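PDB 2HFS: mevalonate kinase, putative from Leishmania major, which probably phosphorylates (R)-mevalonate with ATP, giving (R)-5-phosphomevalonate and ADP at an early step of isoprenoid and sterol biosynthesis. Local coordinates for residues A[26-31]-A[202-207]; A[76-81]-A[116-121]; A[206-211]-A[217-222]; A[191-196]-A[267-272]. All coordinates share one frame; numbering follows the deposited sequence.

Contact 1: A[26-31]-A[202-207]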
# COMPACT_ATOMS: atom_id res chain seq x y z
N GLY A 26 3.73 11.64 4.08
CA GLY A 26 2.81 12.03 5.13
C GLY A 26 2.26 10.96 6.06
O GLY A 26 1.30 11.20 6.76
N GLU A 27 2.89 9.79 6.07
CA GLU A 27 2.64 8.81 7.13
C GLU A 27 2.79 9.48 8.51
O GLU A 27 3.69 10.32 8.72
CB GLU A 27 3.59 7.63 7.06
CG GLU A 27 5.06 8.00 6.96
CD GLU A 27 5.48 8.19 5.51
OE1 GLU A 27 5.57 7.17 4.78
OE2 GLU A 27 5.67 9.36 5.09
N HIS A 28 1.93 9.08 9.44
CA HIS A 28 1.93 9.65 10.80
C HIS A 28 1.36 11.06 10.95
O HIS A 28 0.51 11.30 11.81
CB HIS A 28 3.30 9.50 11.47
CG HIS A 28 3.65 8.07 11.75
ND1 HIS A 28 3.06 7.36 12.77
CD2 HIS A 28 4.48 7.21 11.11
CE1 HIS A 28 3.52 6.12 12.76
NE2 HIS A 28 4.37 6.00 11.75
N PHE A 29 1.81 11.99 10.12
CA PHE A 29 1.31 13.37 10.19
C PHE A 29 -0.14 13.50 9.73
O PHE A 29 -0.90 14.37 10.20
CB PHE A 29 2.22 14.30 9.39
CG PHE A 29 3.61 14.42 9.97
CD1 PHE A 29 4.69 13.82 9.34
CD2 PHE A 29 3.82 15.11 11.16
CE1 PHE A 29 5.98 13.91 9.88
CE2 PHE A 29 5.12 15.23 11.71
CZ PHE A 29 6.19 14.61 11.06
N VAL A 30 -0.53 12.60 8.83
CA VAL A 30 -1.90 12.49 8.36
C VAL A 30 -2.91 12.22 9.50
O VAL A 30 -4.05 12.70 9.46
CB VAL A 30 -2.01 11.40 7.26
CG1 VAL A 30 -1.68 10.00 7.84
CG2 VAL A 30 -3.36 11.42 6.59
N VAL A 31 -2.48 11.44 10.50
CA VAL A 31 -3.27 11.17 11.70
C VAL A 31 -3.68 12.48 12.39
O VAL A 31 -4.73 12.54 13.04
CB VAL A 31 -2.49 10.24 12.65
CG1 VAL A 31 -3.17 10.07 14.02
CG2 VAL A 31 -2.28 8.88 11.99
N ALA A 202 -0.70 0.62 15.17
CA ALA A 202 -1.36 1.12 16.38
C ALA A 202 -0.37 1.55 17.47
O ALA A 202 -0.52 2.63 18.04
CB ALA A 202 -2.35 0.09 16.91
N LYS A 203 0.63 0.72 17.74
CA LYS A 203 1.66 1.00 18.76
C LYS A 203 2.55 2.21 18.45
O LYS A 203 2.87 3.01 19.33
CB LYS A 203 2.52 -0.23 19.01
CG LYS A 203 3.81 0.06 19.73
CD LYS A 203 4.44 -1.20 20.32
CE LYS A 203 5.50 -0.84 21.35
NZ LYS A 203 6.38 0.27 20.89
N VAL A 204 2.97 2.34 17.19
CA VAL A 204 3.83 3.44 16.77
C VAL A 204 3.02 4.75 16.76
O VAL A 204 3.48 5.79 17.25
CB VAL A 204 4.48 3.15 15.38
CG1 VAL A 204 5.31 4.32 14.92
CG2 VAL A 204 5.34 1.87 15.44
N VAL A 205 1.82 4.68 16.18
CA VAL A 205 0.93 5.84 16.11
C VAL A 205 0.63 6.37 17.51
O VAL A 205 0.57 7.57 17.71
CB VAL A 205 -0.39 5.55 15.33
CG1 VAL A 205 -1.45 6.61 15.59
CG2 VAL A 205 -0.14 5.45 13.81
N ASN A 206 0.46 5.48 18.47
CA ASN A 206 0.22 5.90 19.86
C ASN A 206 1.45 6.49 20.55
O ASN A 206 1.34 7.46 21.32
CB ASN A 206 -0.43 4.78 20.65
CG ASN A 206 -1.79 4.42 20.09
OD1 ASN A 206 -2.56 5.30 19.70
ND2 ASN A 206 -2.09 3.12 20.05
N ASP A 207 2.63 5.94 20.24
CA ASP A 207 3.89 6.58 20.64
C ASP A 207 3.98 8.02 20.12
O ASP A 207 4.43 8.90 20.83
CB ASP A 207 5.11 5.78 20.14
CG ASP A 207 5.42 4.58 21.01
OD1 ASP A 207 4.70 4.34 22.00
OD2 ASP A 207 6.36 3.80 20.77
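His28 presents the far end of its imidazole to two neighbouring valines of the helix, Val204 and Val205. From CB, a chi1 of -67° sets CG anti to the carbonyl carbon, which swings the ring across the gap; CB itself meets nothing on the helix. The first ring atom to touch is ND1, 3.9 Å from Val205 CG2. Farther out, CE1 makes the short approach, 3.3 Å to Val204 CG1, and it also lies 3.9 Å from Val205 CG2. NE2 is 3.7 Å from Val204 CG1, but its polar partner is the carbonyl oxygen of Thr286, to which it donates a hydrogen bond that fixes the ring's rotation. In this GHMP kinase, segment 26-31 belongs to the loop between strands 17-25 and 36-52, whereas segment 202-207 is part of helix 201-214, which follows strand 188-194; the contact thus joins parts of the chain that are 171 residues apart. Val205 divides its branches between two partners. While CG2 faces the imidazole, CG1 stands 4.2 Å from CG1 of Val31, a looser apolar touch at a partly exposed margin. Val31 also packs on Arg172 of strand 166-172.

Contact 2: A[76-81]-A[116-121]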
# COMPACT_ATOMS: atom_id res chain seq x y z
N ASP A 76 -4.87 -16.81 8.96
CA ASP A 76 -6.04 -16.71 9.83
C ASP A 76 -6.79 -15.40 9.58
O ASP A 76 -8.01 -15.42 9.48
CB ASP A 76 -5.67 -16.89 11.31
CG ASP A 76 -5.25 -18.33 11.64
OD1 ASP A 76 -5.51 -19.25 10.83
OD2 ASP A 76 -4.67 -18.63 12.71
N GLU A 77 -6.04 -14.30 9.45
CA GLU A 77 -6.62 -12.99 9.11
C GLU A 77 -7.27 -13.00 7.74
O GLU A 77 -8.35 -12.42 7.55
CB GLU A 77 -5.56 -11.88 9.16
CG GLU A 77 -4.97 -11.59 10.53
CD GLU A 77 -3.60 -10.94 10.42
OE1 GLU A 77 -3.50 -9.73 10.07
OE2 GLU A 77 -2.60 -11.64 10.69
N GLN A 78 -6.59 -13.62 6.78
CA GLN A 78 -7.16 -13.79 5.45
C GLN A 78 -8.51 -14.50 5.46
O GLN A 78 -9.42 -14.08 4.75
CB GLN A 78 -6.21 -14.52 4.52
CG GLN A 78 -6.67 -14.47 3.10
CD GLN A 78 -5.79 -15.28 2.21
OE1 GLN A 78 -5.67 -16.49 2.41
NE2 GLN A 78 -5.13 -14.62 1.24
N ILE A 79 -8.59 -15.59 6.22
CA ILE A 79 -9.82 -16.34 6.39
C ILE A 79 -10.96 -15.42 6.84
O ILE A 79 -12.05 -15.43 6.28
CB ILE A 79 -9.60 -17.49 7.41
CG1 ILE A 79 -8.62 -18.54 6.83
CG2 ILE A 79 -10.91 -18.10 7.82
CD1 ILE A 79 -8.45 -19.79 7.67
N LYS A 80 -10.70 -14.61 7.85
CA LYS A 80 -11.71 -13.68 8.35
C LYS A 80 -12.04 -12.62 7.29
O LYS A 80 -13.21 -12.30 7.07
CB LYS A 80 -11.27 -13.02 9.65
CG LYS A 80 -11.24 -13.97 10.86
CD LYS A 80 -10.88 -13.22 12.15
N ALA A 81 -11.00 -12.11 6.63
CA ALA A 81 -11.13 -11.08 5.60
C ALA A 81 -12.03 -11.53 4.45
O ALA A 81 -12.97 -10.84 4.07
CB ALA A 81 -9.74 -10.70 5.06
N ALA A 116 -5.05 -5.37 1.46
CA ALA A 116 -6.03 -4.64 0.65
C ALA A 116 -6.06 -5.12 -0.80
O ALA A 116 -7.14 -5.29 -1.35
CB ALA A 116 -5.81 -3.13 0.72
N SER A 117 -4.89 -5.33 -1.42
CA SER A 117 -4.81 -5.82 -2.82
C SER A 117 -5.54 -7.14 -2.95
O SER A 117 -6.22 -7.38 -3.96
CB SER A 117 -3.37 -5.97 -3.31
OG SER A 117 -2.53 -4.93 -2.82
N ASP A 118 -5.37 -7.98 -1.92
CA ASP A 118 -6.07 -9.27 -1.78
C ASP A 118 -7.59 -9.07 -1.81
O ASP A 118 -8.27 -9.58 -2.72
CB ASP A 118 -5.59 -9.96 -0.50
CG ASP A 118 -6.22 -11.34 -0.27
OD1 ASP A 118 -7.06 -11.82 -1.06
OD2 ASP A 118 -5.90 -12.02 0.72
N VAL A 119 -8.13 -8.32 -0.84
CA VAL A 119 -9.59 -8.15 -0.77
C VAL A 119 -10.14 -7.36 -1.95
O VAL A 119 -11.27 -7.59 -2.36
CB VAL A 119 -10.14 -7.60 0.58
CG1 VAL A 119 -10.01 -8.66 1.68
CG2 VAL A 119 -9.46 -6.29 1.02
N VAL A 120 -9.33 -6.47 -2.54
CA VAL A 120 -9.81 -5.76 -3.73
C VAL A 120 -9.97 -6.74 -4.89
O VAL A 120 -11.05 -6.82 -5.49
CB VAL A 120 -8.91 -4.56 -4.11
CG1 VAL A 120 -9.22 -4.06 -5.52
CG2 VAL A 120 -9.08 -3.42 -3.09
N ALA A 121 -8.92 -7.51 -5.18
CA ALA A 121 -8.95 -8.47 -6.28
C ALA A 121 -10.12 -9.45 -6.12
O ALA A 121 -10.86 -9.73 -7.08
CB ALA A 121 -7.62 -9.22 -6.36
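Gln78 lies across the carboxylate of Asp118, with its CG 3.5 Å from Asp118 OD2 and its amide nitrogen closer still. The hydrogen bond from Gln78 NE2 to Asp118 OD2 measures 2.8 Å and is nearly straight, with 165° at the hydrogen. It leaves almost in the plane of the amide and reaches OD2 on its syn side, 30° out of the carboxylate plane; the amide and carboxylate planes are themselves close to perpendicular. CB of Asp118 already points to helix 70-88, and with CG anti to the backbone N (chi1 -178°) the carboxylate continues outward. The pair belongs to the N-terminal GHMP kinase domain, where helix 114-130 begins at the glycine-rich loop that in this family wraps the nucleotide phosphates. Both carboxylate oxygens are buried and engaged: OD2 also bonds the hydroxyl of Tyr150, and OD1 bonds NE2 of His82, one turn along from Gln78. Arg75 takes OE1 of Gln78, so the amide is held at both ends and its orientation is settled. Alongside this polar network, Ala81 CB meets Val119 CG1 at 4.0 Å, where CA atoms of Ala81 and Val119 come within 7.2 Å.

Contact 3: A[206-211]-A[217-222]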
# COMPACT_ATOMS: atom_id res chain seq x y z
N ASN A 206 0.46 5.48 18.47
CA ASN A 206 0.22 5.90 19.86
C ASN A 206 1.45 6.49 20.55
O ASN A 206 1.34 7.46 21.32
CB ASN A 206 -0.43 4.78 20.65
CG ASN A 206 -1.79 4.42 20.09
OD1 ASN A 206 -2.56 5.30 19.70
ND2 ASN A 206 -2.09 3.12 20.05
N ASP A 207 2.63 5.94 20.24
CA ASP A 207 3.89 6.58 20.64
C ASP A 207 3.98 8.02 20.12
O ASP A 207 4.43 8.90 20.83
CB ASP A 207 5.11 5.78 20.14
CG ASP A 207 5.42 4.58 21.01
OD1 ASP A 207 4.70 4.34 22.00
OD2 ASP A 207 6.36 3.80 20.77
N VAL A 208 3.54 8.25 18.88
CA VAL A 208 3.54 9.60 18.31
C VAL A 208 2.54 10.50 19.05
O VAL A 208 2.84 11.66 19.34
CB VAL A 208 3.32 9.60 16.76
CG1 VAL A 208 3.35 11.02 16.19
CG2 VAL A 208 4.38 8.76 16.07
N HIS A 209 1.36 9.96 19.39
CA HIS A 209 0.36 10.73 20.16
C HIS A 209 0.93 11.19 21.49
O HIS A 209 0.74 12.34 21.90
CB HIS A 209 -0.87 9.90 20.45
CG HIS A 209 -1.88 9.86 19.34
ND1 HIS A 209 -2.49 11.00 18.85
CD2 HIS A 209 -2.43 8.82 18.67
CE1 HIS A 209 -3.35 10.66 17.90
NE2 HIS A 209 -3.33 9.35 17.77
N LYS A 210 1.60 10.27 22.17
CA LYS A 210 2.24 10.53 23.44
C LYS A 210 3.32 11.63 23.31
O LYS A 210 3.38 12.54 24.14
CB LYS A 210 2.83 9.24 24.00
N MSE A 211 4.15 11.56 22.27
CA MSE A 211 5.16 12.59 22.09
C MSE A 211 4.51 13.97 21.91
O MSE A 211 5.01 14.98 22.42
CB MSE A 211 6.06 12.28 20.91
CG MSE A 211 7.13 13.35 20.71
SE MSE A 211 7.64 13.41 18.85
CE MSE A 211 9.00 14.90 18.93
N VAL A 217 4.43 21.89 21.75
CA VAL A 217 5.03 22.93 20.92
C VAL A 217 6.05 22.37 19.93
O VAL A 217 6.09 22.84 18.79
CB VAL A 217 5.64 24.13 21.71
CG1 VAL A 217 6.17 25.18 20.73
CG2 VAL A 217 4.59 24.76 22.61
N GLN A 218 6.85 21.39 20.34
CA GLN A 218 7.82 20.81 19.40
C GLN A 218 7.09 20.06 18.30
O GLN A 218 7.40 20.26 17.11
CB GLN A 218 8.86 19.91 20.07
CG GLN A 218 10.05 19.63 19.10
CD GLN A 218 11.17 18.74 19.66
OE1 GLN A 218 11.58 18.88 20.82
NE2 GLN A 218 11.70 17.86 18.82
N PHE A 219 6.12 19.24 18.68
CA PHE A 219 5.34 18.48 17.72
C PHE A 219 4.66 19.41 16.69
O PHE A 219 4.79 19.20 15.49
CB PHE A 219 4.34 17.54 18.37
CG PHE A 219 3.67 16.62 17.39
CD1 PHE A 219 2.60 17.06 16.62
CD2 PHE A 219 4.14 15.32 17.20
CE1 PHE A 219 1.99 16.21 15.69
CE2 PHE A 219 3.54 14.48 16.27
CZ PHE A 219 2.47 14.92 15.53
N LYS A 220 3.98 20.44 17.17
CA LYS A 220 3.35 21.41 16.28
C LYS A 220 4.37 22.00 15.32
O LYS A 220 4.06 22.25 14.16
CB LYS A 220 2.66 22.52 17.09
CG LYS A 220 2.03 23.62 16.23
CD LYS A 220 0.96 23.09 15.27
CE LYS A 220 0.22 24.26 14.61
NZ LYS A 220 -0.59 23.82 13.44
N ARG A 221 5.60 22.22 15.80
CA ARG A 221 6.64 22.69 14.88
C ARG A 221 6.90 21.67 13.75
O ARG A 221 6.90 22.04 12.58
CB ARG A 221 7.94 23.06 15.60
CG ARG A 221 8.96 23.67 14.67
CD ARG A 221 10.31 24.02 15.31
NE ARG A 221 11.16 22.86 15.58
CZ ARG A 221 11.53 22.47 16.80
NH1 ARG A 221 12.32 21.40 16.95
NH2 ARG A 221 11.13 23.14 17.87
N LEU A 222 7.11 20.41 14.10
CA LEU A 222 7.36 19.35 13.09
C LEU A 222 6.18 19.14 12.14
O LEU A 222 6.36 18.89 10.95
CB LEU A 222 7.69 18.03 13.79
CG LEU A 222 8.83 18.09 14.79
CD1 LEU A 222 9.08 16.72 15.44
CD2 LEU A 222 10.10 18.65 14.12
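Phe219 pushes its ring from helix 216-239 toward helix 201-214 and enters the shallow hollow between Val208 and Met211, which are three residues apart on that helix. Both neighbours meet the ring at its edge, near its plane, and not over a face: Val208 CG1 lies 3.5 Å from Phe219 CE2, and the selenium of Met211, a selenomethionine, is 4.3 Å from Phe219 CD2. The fit is reciprocal. The chain of Met211 runs out extended, chi1 180°, and puts its terminal methyl into a notch between side chains one turn apart, with CE 3.9 Å from Leu222 CD1 and 4.0 Å from Gln218 NE2. The short helical segments approach to 10.6 Å and meet at 118° between their directions, the bend made as the chain turns from one helix into the next. The ring of His32 also meets Phe219, while Leu222 packs on Leu255 of helix 242-258 and on Ile259. Across these two segments the contacts are hydrocarbon, selenium and one amide nitrogen at van der Waals distance, consistent with the fit of side chains, together with the short connection, holding the angle of this corner; hydrogen bonds between the two segments play no part.

Contact 4: A[191-196]-A[267-272]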
# COMPACT_ATOMS: atom_id res chain seq x y z
N VAL A 191 12.17 2.17 -6.28
CA VAL A 191 12.79 0.99 -5.67
C VAL A 191 12.19 0.92 -4.27
O VAL A 191 12.29 1.88 -3.51
CB VAL A 191 14.34 1.07 -5.57
CG1 VAL A 191 14.88 -0.19 -4.95
CG2 VAL A 191 14.98 1.25 -6.95
N VAL A 192 11.52 -0.17 -3.95
CA VAL A 192 10.96 -0.32 -2.61
C VAL A 192 11.73 -1.43 -1.92
O VAL A 192 12.03 -2.46 -2.53
CB VAL A 192 9.45 -0.62 -2.63
CG1 VAL A 192 8.91 -0.73 -1.18
CG2 VAL A 192 8.69 0.45 -3.43
N VAL A 193 12.06 -1.22 -0.65
CA VAL A 193 12.98 -2.14 0.06
C VAL A 193 12.33 -2.63 1.35
O VAL A 193 11.85 -1.83 2.16
CB VAL A 193 14.32 -1.42 0.38
CG1 VAL A 193 15.25 -2.33 1.15
CG2 VAL A 193 14.99 -0.91 -0.88
N GLY A 194 12.32 -3.95 1.56
CA GLY A 194 11.79 -4.49 2.79
C GLY A 194 12.89 -4.77 3.81
O GLY A 194 13.93 -5.35 3.45
N THR A 195 12.65 -4.40 5.08
CA THR A 195 13.64 -4.58 6.14
C THR A 195 13.55 -5.98 6.76
O THR A 195 14.50 -6.44 7.39
CB THR A 195 13.47 -3.54 7.28
OG1 THR A 195 12.15 -3.64 7.81
CG2 THR A 195 13.55 -2.08 6.76
N GLY A 196 12.39 -6.62 6.60
CA GLY A 196 12.11 -7.92 7.23
C GLY A 196 11.61 -7.78 8.67
O GLY A 196 11.37 -8.77 9.36
N GLU A 267 17.56 3.62 8.16
CA GLU A 267 18.59 4.62 7.88
C GLU A 267 19.65 4.08 6.90
O GLU A 267 20.04 4.76 5.95
CB GLU A 267 19.22 5.10 9.19
CG GLU A 267 18.26 5.93 10.04
CD GLU A 267 17.70 7.13 9.28
OE1 GLU A 267 18.50 7.93 8.71
OE2 GLU A 267 16.46 7.28 9.26
N SER A 268 20.07 2.84 7.11
CA SER A 268 21.07 2.20 6.24
C SER A 268 20.61 2.14 4.78
O SER A 268 21.34 2.51 3.85
CB SER A 268 21.41 0.80 6.77
OG SER A 268 22.26 0.12 5.87
N ILE A 269 19.37 1.71 4.60
CA ILE A 269 18.74 1.65 3.28
C ILE A 269 18.69 3.03 2.61
O ILE A 269 19.20 3.19 1.49
CB ILE A 269 17.33 1.01 3.38
CG1 ILE A 269 17.42 -0.42 3.93
CG2 ILE A 269 16.61 0.99 2.04
CD1 ILE A 269 16.05 -1.03 4.32
N VAL A 270 18.11 4.01 3.29
CA VAL A 270 17.97 5.34 2.67
C VAL A 270 19.33 5.98 2.31
O VAL A 270 19.45 6.60 1.25
CB VAL A 270 17.01 6.30 3.41
CG1 VAL A 270 15.60 5.69 3.52
CG2 VAL A 270 17.55 6.74 4.76
N GLN A 271 20.33 5.79 3.16
CA GLN A 271 21.68 6.29 2.89
C GLN A 271 22.24 5.66 1.60
O GLN A 271 22.75 6.36 0.71
CB GLN A 271 22.59 6.03 4.10
CG GLN A 271 24.05 6.51 3.95
CD GLN A 271 24.97 5.98 5.03
OE1 GLN A 271 25.86 6.70 5.50
NE2 GLN A 271 24.77 4.72 5.44
N THR A 272 22.11 4.34 1.48
CA THR A 272 22.62 3.67 0.27
C THR A 272 21.86 4.05 -1.01
O THR A 272 22.48 4.21 -2.06
CB THR A 272 22.66 2.13 0.47
OG1 THR A 272 23.65 1.83 1.46
CG2 THR A 272 23.22 1.40 -0.76
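Ile269 fits against Val193 with both of its branches, and this pair forms the dense part of the contact. Its CD1 stands 3.5 Å from Val193 CG1, and its CG2 lies 3.7 Å from both CB and CG1 of Val193. The side chains run alongside each other, pointing opposite ways, and CB, CG1 and CG2 of Val193 all find carbons of Ile269. Thr195 closes on the same tip at about a right angle, CG2 being 3.6 Å from Ile269 CD1. A chi1 of 58° turns OG1 of Thr195 away from the helix, where it donates to Gly290 O and also pairs with the backbone N of Ile197, leaving the methyl as the surface that faces the helix. All three residues are buried, and Cys313 and Ala292 add further cover to Ile269. The opposite character appears on the far flank of helix 264-275: Gln271 is exposed and its side chain stays far from the strand, while partly exposed Glu267 turns to Ser262 and His253. Gly196 is likewise exposed. Val193 also touches Leu309 of helix 299-312, as does Thr272, so both helices cover one face of the antiparallel sheet, while Val192 points away from helix 264-275, to the opposite face. Strand order 280-284, 291-296, 188-194, 318-324, with helices after the first and third strands in sequence, matches the ferredoxin-like C-terminal domain of GHMP kinases.

How the contacts relate
Contacts 1 and 3 share helix 201-214 and lie 10 Å apart between centres; they are joined directly where His28 packs on Val208 and Val31 meets His209. Contact 3 is also the most peripheral, its centre 25 Å from that of the chain, against 14 to 16 Å for the others. In contacts 2 and 4 every touching residue is buried, whereas 1 and 3 each include partly exposed ones. Contacts 2 and 4 lie on opposite sides of the chain's centre, their own centres 27 Å apart. Contact 2 alone has a hydrogen bond between its segments; apolar packing dominates contacts 1, 3 and 4, whose polar groups mostly find partners elsewhere.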